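Local coordinates for DNA repair protein XRCC1 (Homo sapiens, PDB 3LQC), which acts as a scaffold in DNA single-strand break repair, assembling repair proteins at breaks, binding poly-ADP-ribose and restraining PARP1 activity, at residues 67-72 with 129-134; 61-66 with 143-148; 5-10 with 42-47. All blocks are in the same frame, centred on the assembly; numbering follows the deposited sequence.

How the contacts relate
All three contacts lie in the N-terminal domain of XRCC1. Along the chain, contact 3 (5-10 with 42-47) closes before the others open, and contact 1 (67-72 with 129-134) is nested inside the loop closed by contact 2 (61-66 with 143-148). Contacts 1 and 3 belong to the same five-stranded mixed sheet, where strands 42-49 and 125-133 are neighbours; their centres are about 10 Å apart, and both reach one bound carbonate. Contact 2 pairs strands of the three-stranded sheet, its centre about 10 Å from that of contact 1 and about 14 Å from that of contact 3. Strand 57-63 leads into 67-73 and 125-133 into 143-150, joining the two sheets twice into one compact domain.

Contact 1: 67-72 with 129-134; sequences FVEVLV and KIVCSQ. With CO3 (carbonate ion), chain D.
Phe-67 to Leu-71 and Lys-129 to Ser-133 form an antiparallel strand pair inside the five-stranded mixed sheet. Six backbone hydrogen bonds join Phe-67 with Ser-133, Glu-69 with Val-131 and Leu-71 with Lys-129; Val-131 N reaches Glu-69 O at 2.8 Å. The non-hydrogen-bonded pairs, Val-68 with Cys-132 and Val-70 with Ile-130, turn their side chains inward, where Leu-144 packs on Val-68, Ile-130 and Cys-132; branched valines and isoleucine and a small cysteine suit this interior. There Val-68 CG1 lies alongside Ile-130 CG2 at 3.9 Å.

The other face mixes characters. Ser-133 CB meets the edge of the Phe-67 ring, 3.7 Å from CD2, and Leu-71 reaches across with CD1 to touch Val-131 CG2 at 3.6 Å. Phe-67, Leu-71 and Val-131 also pack on the chain of another protein, and OE2 of Glu-69 accepts a hydrogen bond from that chain's backbone. Lys-129 starts extended, with CG opposite the backbone N (chi1 176°), then bends at chi3 and brings NZ to carbonate O2 at 2.7 Å. One hydrophobic face turned inward and one outward face used for binding are consistent with a beta sandwich of the galactose-binding-domain clan.

Contact 2: 61-66 with 143-148; sequences GNDGSA and GLSFVR
The carbonyl oxygen of Gly-61 is gripped by two successive backbone N-H groups, from Ser-145 at 2.6 Å and from Phe-146. The Phe-146 N bond lies in the carbonyl plane on a lone pair but is longer, 3.2 Å between Phe-146 N and Gly-61 O. Two residues set against one make a classic beta bulge, and the register slips by one beyond it. Gly-61 N closes the pair by donating almost straight to Phe-146 O (173°).

A second oxygen, Gly-143 O, is held from opposite faces of its plane: Asp-63 N and Ser-65 OG each stand 2.9 Å from Gly-143 O. Serine suits the place: its short side chain, with OG beside the backbone N, puts a donor within reach of the Gly-143 carbonyl. The turn is held from within its own segment too, for Asn-62 OD1 accepts from Ser-65 N at 2.7 Å, an Asx motif, and Gly-64 takes backbone angles that favour glycine.

Phe-146 has CG between the backbone N and the carbonyl carbon (chi1 68°), which folds the ring over Gly-61. The CA of Gly-61 sits 3.6 Å from the Phe-146 ring centroid in a CH-pi contact, so close that a beta-carbon on Gly-61 would clash with the ring, which is why glycine suits the place. Over the opposite face lies Arg-148 NH2. A serine in place of Phe-146 would probably uncover the Gly-61 backbone and leave the Arg-148 guanidinium without its flat support, free to turn.

Gly-61 to Asp-63 end the middle strand, 57-63, of a three-stranded antiparallel sheet, flanked by strands 143-150 and 108-111. Leu-144 packs on Ile-130 and Cys-132 of strand 125-133, while Val-147 and Arg-148 touch helix 17-25.

Contact 3: 5-10 with 42-47; sequences RLRHVV and TISVVL. With CO3 (carbonate ion), chain D.
Arg-7 to Val-10 and Ser-44 to Leu-47 run parallel as the two strands of a beta-alpha-beta crossover, with helices 17-25 and 28-36 in the connection. Backbone hydrogen bonds alternate between the strands: Ser-44 N to Leu-6 O, His-8 N to Ser-44 O, Val-46 N to His-8 O at 2.7 Å, and Val-10 N to Val-46 O.

Apolar packing falls on both faces. Val-9 and Val-46 stand side by side, CG1 to CG1 at 4.2 Å, and Val-46 CG2 also lies 3.6 Å from Arg-7 CD, so the valine lines the aliphatic part of the arginine. Val-10 and Leu-47 pair on the other face, which helix 17-25 covers through Cys-20 and Leu-24; being apolar, both suit that layer.

The polar contacts gather at a carbonate, probably from the crystallisation liquor. Arg-7 suits the place because its guanidinium offers two N-H groups along one edge; a bend at chi3 (-46°) turns that edge to the anion. Arg-7 NH2 donates to carbonate O2 at 2.7 Å and also forms a salt bridge with Glu-81. Carbonate O1 is shared: Arg-7 NE donates to it almost straight (177°), and Ser-44 OG donates to it at 2.6 Å.

Contact 1: 67-72 with 129-134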
loop_
_atom_site.group_PDB
_atom_site.type_symbol
_atom_site.label_atom_id
_atom_site.label_comp_id
_atom_site.label_asym_id
_atom_site.label_seq_id
_atom_site.Cartn_x
_atom_site.Cartn_y
_atom_site.Cartn_z
ATOM N N PHE A 67 -8.145 -9.705 4.946
ATOM C CA PHE A 67 -8.218 -9.541 3.496
ATOM C C PHE A 67 -9.160 -10.567 2.908
ATOM O O PHE A 67 -9.294 -11.657 3.441
ATOM C CB PHE A 67 -6.845 -9.716 2.843
ATOM C CG PHE A 67 -5.729 -9.056 3.583
ATOM C CD1 PHE A 67 -5.749 -7.693 3.819
ATOM C CD2 PHE A 67 -4.648 -9.802 4.040
ATOM C CE1 PHE A 67 -4.723 -7.082 4.501
ATOM C CE2 PHE A 67 -3.607 -9.194 4.735
ATOM C CZ PHE A 67 -3.644 -7.832 4.962
ATOM N N VAL A 68 -9.811 -10.215 1.806
ATOM C CA VAL A 68 -10.626 -11.168 1.065
ATOM C C VAL A 68 -10.323 -11.037 -0.419
ATOM O O VAL A 68 -10.160 -9.929 -0.928
ATOM C CB VAL A 68 -12.130 -10.952 1.290
ATOM C CG1 VAL A 68 -12.915 -12.042 0.596
ATOM C CG2 VAL A 68 -12.456 -10.934 2.767
ATOM N N GLU A 69 -10.231 -12.173 -1.104
ATOM C CA GLU A 69 -9.974 -12.188 -2.537
ATOM C C GLU A 69 -10.953 -13.144 -3.211
ATOM O O GLU A 69 -11.295 -14.182 -2.649
ATOM C CB GLU A 69 -8.540 -12.646 -2.800
ATOM C CG GLU A 69 -8.126 -12.698 -4.261
ATOM C CD GLU A 69 -6.817 -13.433 -4.444
ATOM O OE1 GLU A 69 -6.122 -13.191 -5.455
ATOM O OE2 GLU A 69 -6.476 -14.243 -3.557
ATOM N N VAL A 70 -11.412 -12.795 -4.409
ATOM C CA VAL A 70 -12.282 -13.696 -5.150
ATOM C C VAL A 70 -11.655 -14.041 -6.481
ATOM O O VAL A 70 -11.338 -13.157 -7.271
ATOM C CB VAL A 70 -13.703 -13.120 -5.359
ATOM C CG1 VAL A 70 -14.556 -14.089 -6.182
ATOM C CG2 VAL A 70 -14.368 -12.854 -4.021
ATOM N N LEU A 71 -11.461 -15.332 -6.715
ATOM C CA LEU A 71 -10.927 -15.806 -7.980
ATOM C C LEU A 71 -11.952 -16.707 -8.662
ATOM O O LEU A 71 -12.844 -17.265 -8.011
ATOM C CB LEU A 71 -9.598 -16.540 -7.777
ATOM C CG LEU A 71 -8.558 -15.822 -6.913
ATOM C CD1 LEU A 71 -8.689 -16.247 -5.455
ATOM C CD2 LEU A 71 -7.132 -16.071 -7.421
ATOM N N VAL A 72 -11.826 -16.848 -9.971
ATOM C CA VAL A 72 -12.776 -17.646 -10.735
ATOM C C VAL A 72 -12.025 -18.614 -11.611
ATOM O O VAL A 72 -10.872 -18.381 -11.959
ATOM C CB VAL A 72 -13.669 -16.772 -11.616
ATOM C CG1 VAL A 72 -14.793 -16.182 -10.784
ATOM C CG2 VAL A 72 -12.839 -15.677 -12.278
ATOM N N LYS A 129 -13.627 -19.141 -6.087
ATOM C CA LYS A 129 -12.793 -19.322 -4.915
ATOM C C LYS A 129 -12.744 -18.026 -4.123
ATOM O O LYS A 129 -12.318 -16.984 -4.638
ATOM C CB LYS A 129 -11.381 -19.753 -5.331
ATOM C CG LYS A 129 -10.409 -19.883 -4.180
ATOM C CD LYS A 129 -9.037 -20.323 -4.662
ATOM C CE LYS A 129 -9.075 -21.723 -5.234
ATOM N NZ LYS A 129 -7.709 -22.298 -5.344
ATOM N N ILE A 130 -13.195 -18.087 -2.876
ATOM C CA ILE A 130 -13.138 -16.931 -1.986
ATOM C C ILE A 130 -12.050 -17.161 -0.933
ATOM O O ILE A 130 -12.124 -18.113 -0.160
ATOM C CB ILE A 130 -14.490 -16.675 -1.298
ATOM C CG1 ILE A 130 -15.580 -16.394 -2.335
ATOM C CG2 ILE A 130 -14.385 -15.523 -0.334
ATOM C CD1 ILE A 130 -16.264 -17.635 -2.866
ATOM N N VAL A 131 -11.036 -16.302 -0.916
ATOM C CA VAL A 131 -9.916 -16.480 0.003
ATOM C C VAL A 131 -9.940 -15.453 1.122
ATOM O O VAL A 131 -9.936 -14.255 0.871
ATOM C CB VAL A 131 -8.561 -16.411 -0.729
ATOM C CG1 VAL A 131 -7.432 -16.847 0.203
ATOM C CG2 VAL A 131 -8.587 -17.283 -1.970
ATOM N N CYS A 132 -9.966 -15.933 2.360
ATOM C CA CYS A 132 -9.961 -15.058 3.525
ATOM C C CYS A 132 -8.616 -15.136 4.229
ATOM O O CYS A 132 -8.167 -16.208 4.628
ATOM C CB CYS A 132 -11.076 -15.454 4.490
ATOM S SG CYS A 132 -12.741 -15.306 3.830
ATOM N N SER A 133 -7.959 -14.000 4.380
ATOM C CA SER A 133 -6.659 -13.980 5.034
ATOM C C SER A 133 -6.727 -13.196 6.325
ATOM O O SER A 133 -7.288 -12.099 6.367
ATOM C CB SER A 133 -5.602 -13.385 4.114
ATOM O OG SER A 133 -5.311 -14.263 3.050
ATOM N N GLN A 134 -6.157 -13.763 7.379
ATOM C CA GLN A 134 -6.151 -13.109 8.680
ATOM C C GLN A 134 -4.925 -13.541 9.472
ATOM O O GLN A 134 -5.031 -14.338 10.404
ATOM C CB GLN A 134 -7.437 -13.424 9.448
ATOM C CG GLN A 134 -7.544 -12.749 10.819
ATOM C CD GLN A 134 -7.038 -11.317 10.816
ATOM O OE1 GLN A 134 -5.834 -11.075 10.874
ATOM N NE2 GLN A 134 -7.958 -10.362 10.760
HETATM C C CO3 D . -6.318 -22.023 -2.330
HETATM O O1 CO3 D . -7.563 -22.281 -2.060
HETATM O O2 CO3 D . -5.804 -22.453 -3.447
#

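Contact 2: 61-66 with 143-148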
loop_
_atom_site.group_PDB
_atom_site.type_symbol
_atom_site.label_atom_id
_atom_site.label_comp_id
_atom_site.label_asym_id
_atom_site.label_seq_id
_atom_site.Cartn_x
_atom_site.Cartn_y
_atom_site.Cartn_z
ATOM N N GLY A 61 -19.546 -9.525 3.066
ATOM C CA GLY A 61 -19.716 -9.175 4.460
ATOM C C GLY A 61 -18.677 -9.896 5.287
ATOM O O GLY A 61 -18.707 -11.120 5.398
ATOM N N ASN A 62 -17.756 -9.143 5.872
ATOM C CA ASN A 62 -16.649 -9.751 6.580
ATOM C C ASN A 62 -17.083 -10.419 7.870
ATOM O O ASN A 62 -18.089 -10.047 8.471
ATOM C CB ASN A 62 -15.547 -8.731 6.865
ATOM C CG ASN A 62 -14.314 -9.367 7.490
ATOM O OD1 ASN A 62 -13.938 -10.486 7.146
ATOM N ND2 ASN A 62 -13.684 -8.659 8.416
ATOM N N ASP A 63 -16.327 -11.425 8.283
ATOM C CA ASP A 63 -16.468 -11.964 9.626
ATOM C C ASP A 63 -15.087 -12.216 10.211
ATOM O O ASP A 63 -14.720 -13.359 10.494
ATOM C CB ASP A 63 -17.288 -13.249 9.640
ATOM C CG ASP A 63 -17.455 -13.815 11.041
ATOM O OD1 ASP A 63 -17.547 -13.018 11.998
ATOM O OD2 ASP A 63 -17.500 -15.057 11.185
ATOM N N GLY A 64 -14.322 -11.140 10.359
ATOM C CA GLY A 64 -13.051 -11.185 11.059
ATOM C C GLY A 64 -11.837 -11.401 10.179
ATOM O O GLY A 64 -10.739 -11.610 10.689
ATOM N N SER A 65 -12.029 -11.368 8.865
ATOM C CA SER A 65 -10.918 -11.507 7.928
ATOM C C SER A 65 -10.206 -10.170 7.776
ATOM O O SER A 65 -10.842 -9.121 7.829
ATOM C CB SER A 65 -11.419 -11.952 6.552
ATOM O OG SER A 65 -11.930 -13.264 6.582
ATOM N N ALA A 66 -8.892 -10.205 7.568
ATOM C CA ALA A 66 -8.149 -8.991 7.261
ATOM C C ALA A 66 -8.254 -8.671 5.777
ATOM O O ALA A 66 -8.424 -7.512 5.395
ATOM C CB ALA A 66 -6.697 -9.128 7.673
ATOM N N GLY A 143 -13.723 -15.476 8.742
ATOM C CA GLY A 143 -14.194 -15.830 7.419
ATOM C C GLY A 143 -15.095 -14.726 6.914
ATOM O O GLY A 143 -14.760 -13.544 7.033
ATOM N N LEU A 144 -16.242 -15.107 6.360
ATOM C CA LEU A 144 -17.219 -14.135 5.880
ATOM C C LEU A 144 -18.550 -14.334 6.563
ATOM O O LEU A 144 -18.904 -15.451 6.927
ATOM C CB LEU A 144 -17.423 -14.273 4.374
ATOM C CG LEU A 144 -16.197 -13.979 3.518
ATOM C CD1 LEU A 144 -16.597 -13.866 2.058
ATOM C CD2 LEU A 144 -15.540 -12.698 4.011
ATOM N N SER A 145 -19.296 -13.247 6.730
ATOM C CA SER A 145 -20.689 -13.366 7.133
ATOM C C SER A 145 -21.499 -13.717 5.907
ATOM O O SER A 145 -22.417 -14.524 5.960
ATOM C CB SER A 145 -21.199 -12.067 7.749
ATOM O OG SER A 145 -20.659 -11.918 9.047
ATOM N N PHE A 146 -21.136 -13.112 4.789
ATOM C CA PHE A 146 -21.833 -13.376 3.554
ATOM C C PHE A 146 -21.016 -12.936 2.357
ATOM O O PHE A 146 -20.145 -12.076 2.457
ATOM C CB PHE A 146 -23.209 -12.697 3.557
ATOM C CG PHE A 146 -23.153 -11.194 3.525
ATOM C CD1 PHE A 146 -22.871 -10.521 2.347
ATOM C CD2 PHE A 146 -23.397 -10.458 4.671
ATOM C CE1 PHE A 146 -22.823 -9.146 2.308
ATOM C CE2 PHE A 146 -23.349 -9.076 4.644
ATOM C CZ PHE A 146 -23.068 -8.417 3.459
ATOM N N VAL A 147 -21.285 -13.565 1.227
ATOM C CA VAL A 147 -20.768 -13.102 -0.044
ATOM C C VAL A 147 -21.894 -13.282 -1.048
ATOM O O VAL A 147 -22.540 -14.334 -1.087
ATOM C CB VAL A 147 -19.504 -13.877 -0.479
ATOM C CG1 VAL A 147 -19.728 -15.384 -0.366
ATOM C CG2 VAL A 147 -19.103 -13.485 -1.891
ATOM N N ARG A 148 -22.162 -12.241 -1.825
ATOM C CA ARG A 148 -23.208 -12.300 -2.832
ATOM C C ARG A 148 -22.646 -11.975 -4.204
ATOM O O ARG A 148 -21.836 -11.061 -4.362
ATOM C CB ARG A 148 -24.346 -11.346 -2.495
ATOM C CG ARG A 148 -25.129 -11.763 -1.284
ATOM C CD ARG A 148 -25.892 -10.598 -0.695
ATOM N NE ARG A 148 -26.303 -10.905 0.669
ATOM C CZ ARG A 148 -26.415 -9.997 1.635
ATOM N NH1 ARG A 148 -26.139 -8.713 1.388
ATOM N NH2 ARG A 148 -26.795 -10.377 2.849
#

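Contact 3: 5-10 with 42-47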
loop_
_atom_site.group_PDB
_atom_site.type_symbol
_atom_site.label_atom_id
_atom_site.label_comp_id
_atom_site.label_asym_id
_atom_site.label_seq_id
_atom_site.Cartn_x
_atom_site.Cartn_y
_atom_site.Cartn_z
ATOM N N ARG A 5 -5.554 -28.177 1.845
ATOM C CA ARG A 5 -5.895 -28.379 3.251
ATOM C C ARG A 5 -6.502 -27.126 3.887
ATOM O O ARG A 5 -7.046 -27.188 4.985
ATOM C CB ARG A 5 -4.671 -28.835 4.042
ATOM C CG ARG A 5 -3.615 -27.772 4.178
ATOM C CD ARG A 5 -2.559 -28.156 5.201
ATOM N NE ARG A 5 -1.805 -26.974 5.599
ATOM C CZ ARG A 5 -1.991 -26.313 6.736
ATOM N NH1 ARG A 5 -2.896 -26.727 7.620
ATOM N NH2 ARG A 5 -1.263 -25.234 6.992
ATOM N N LEU A 6 -6.407 -25.999 3.184
ATOM C CA LEU A 6 -6.992 -24.745 3.648
ATOM C C LEU A 6 -8.209 -24.372 2.817
ATOM O O LEU A 6 -8.748 -23.276 2.938
ATOM C CB LEU A 6 -5.953 -23.626 3.587
ATOM C CG LEU A 6 -4.806 -23.898 4.554
ATOM C CD1 LEU A 6 -3.765 -22.802 4.519
ATOM C CD2 LEU A 6 -5.401 -24.074 5.953
ATOM N N ARG A 7 -8.647 -25.301 1.983
ATOM C CA ARG A 7 -9.705 -25.031 1.029
ATOM C C ARG A 7 -10.911 -25.928 1.280
ATOM O O ARG A 7 -10.789 -27.143 1.293
ATOM C CB ARG A 7 -9.162 -25.256 -0.374
ATOM C CG ARG A 7 -10.159 -25.086 -1.476
ATOM C CD ARG A 7 -9.534 -25.545 -2.785
ATOM N NE ARG A 7 -8.185 -25.020 -2.953
ATOM C CZ ARG A 7 -7.178 -25.710 -3.473
ATOM N NH1 ARG A 7 -7.363 -26.965 -3.868
ATOM N NH2 ARG A 7 -5.978 -25.156 -3.582
ATOM N N HIS A 8 -12.070 -25.319 1.486
ATOM C CA HIS A 8 -13.319 -26.057 1.597
ATOM C C HIS A 8 -14.069 -26.015 0.272
ATOM O O HIS A 8 -14.607 -24.977 -0.115
ATOM C CB HIS A 8 -14.187 -25.469 2.708
ATOM C CG HIS A 8 -15.269 -26.389 3.182
ATOM N ND1 HIS A 8 -16.606 -26.073 3.094
ATOM C CD2 HIS A 8 -15.209 -27.613 3.758
ATOM C CE1 HIS A 8 -17.325 -27.062 3.597
ATOM N NE2 HIS A 8 -16.502 -28.009 4.006
ATOM N N VAL A 9 -14.089 -27.149 -0.420
ATOM C CA VAL A 9 -14.741 -27.263 -1.716
ATOM C C VAL A 9 -16.171 -27.782 -1.556
ATOM O O VAL A 9 -16.412 -28.749 -0.831
ATOM C CB VAL A 9 -13.938 -28.202 -2.647
ATOM C CG1 VAL A 9 -14.493 -28.181 -4.061
ATOM C CG2 VAL A 9 -12.467 -27.793 -2.653
ATOM N N VAL A 10 -17.125 -27.132 -2.211
ATOM C CA VAL A 10 -18.486 -27.650 -2.226
ATOM C C VAL A 10 -19.139 -27.546 -3.593
ATOM O O VAL A 10 -18.803 -26.669 -4.398
ATOM C CB VAL A 10 -19.411 -26.957 -1.196
ATOM C CG1 VAL A 10 -18.772 -26.956 0.181
ATOM C CG2 VAL A 10 -19.769 -25.553 -1.649
ATOM N N THR A 42 -4.830 -18.357 6.710
ATOM C CA THR A 42 -5.703 -18.164 5.562
ATOM C C THR A 42 -6.545 -19.397 5.279
ATOM O O THR A 42 -6.091 -20.522 5.464
ATOM C CB THR A 42 -4.905 -17.764 4.298
ATOM O OG1 THR A 42 -5.714 -17.990 3.143
ATOM C CG2 THR A 42 -3.650 -18.591 4.165
ATOM N N ILE A 43 -7.781 -19.179 4.840
ATOM C CA ILE A 43 -8.643 -20.273 4.408
ATOM C C ILE A 43 -9.393 -19.838 3.165
ATOM O O ILE A 43 -9.593 -18.649 2.949
ATOM C CB ILE A 43 -9.691 -20.648 5.476
ATOM C CG1 ILE A 43 -10.556 -19.432 5.803
ATOM C CG2 ILE A 43 -9.026 -21.199 6.732
ATOM C CD1 ILE A 43 -11.936 -19.783 6.224
ATOM N N SER A 44 -9.814 -20.796 2.349
ATOM C CA SER A 44 -10.693 -20.494 1.227
ATOM C C SER A 44 -11.865 -21.459 1.175
ATOM O O SER A 44 -11.801 -22.560 1.719
ATOM C CB SER A 44 -9.928 -20.598 -0.076
ATOM O OG SER A 44 -9.417 -21.908 -0.217
ATOM N N VAL A 45 -12.943 -21.032 0.532
ATOM C CA VAL A 45 -13.986 -21.953 0.120
ATOM C C VAL A 45 -14.052 -21.910 -1.397
ATOM O O VAL A 45 -13.806 -20.870 -2.009
ATOM C CB VAL A 45 -15.374 -21.585 0.698
ATOM C CG1 VAL A 45 -15.383 -21.698 2.212
ATOM C CG2 VAL A 45 -15.772 -20.202 0.267
ATOM N N VAL A 46 -14.359 -23.044 -2.008
ATOM C CA VAL A 46 -14.558 -23.083 -3.442
ATOM C C VAL A 46 -15.982 -23.508 -3.746
ATOM O O VAL A 46 -16.457 -24.530 -3.247
ATOM C CB VAL A 46 -13.573 -24.026 -4.140
ATOM C CG1 VAL A 46 -14.026 -24.296 -5.577
ATOM C CG2 VAL A 46 -12.177 -23.430 -4.125
ATOM N N LEU A 47 -16.663 -22.692 -4.542
ATOM C CA LEU A 47 -17.998 -23.009 -5.009
ATOM C C LEU A 47 -17.880 -23.622 -6.390
ATOM O O LEU A 47 -17.416 -22.975 -7.330
ATOM C CB LEU A 47 -18.872 -21.757 -5.095
ATOM C CG LEU A 47 -19.014 -20.808 -3.904
ATOM C CD1 LEU A 47 -19.927 -19.649 -4.302
ATOM C CD2 LEU A 47 -19.542 -21.520 -2.667
HETATM C C CO3 D . -6.318 -22.023 -2.330
HETATM O O1 CO3 D . -7.563 -22.281 -2.060
HETATM O O2 CO3 D . -5.804 -22.453 -3.447
#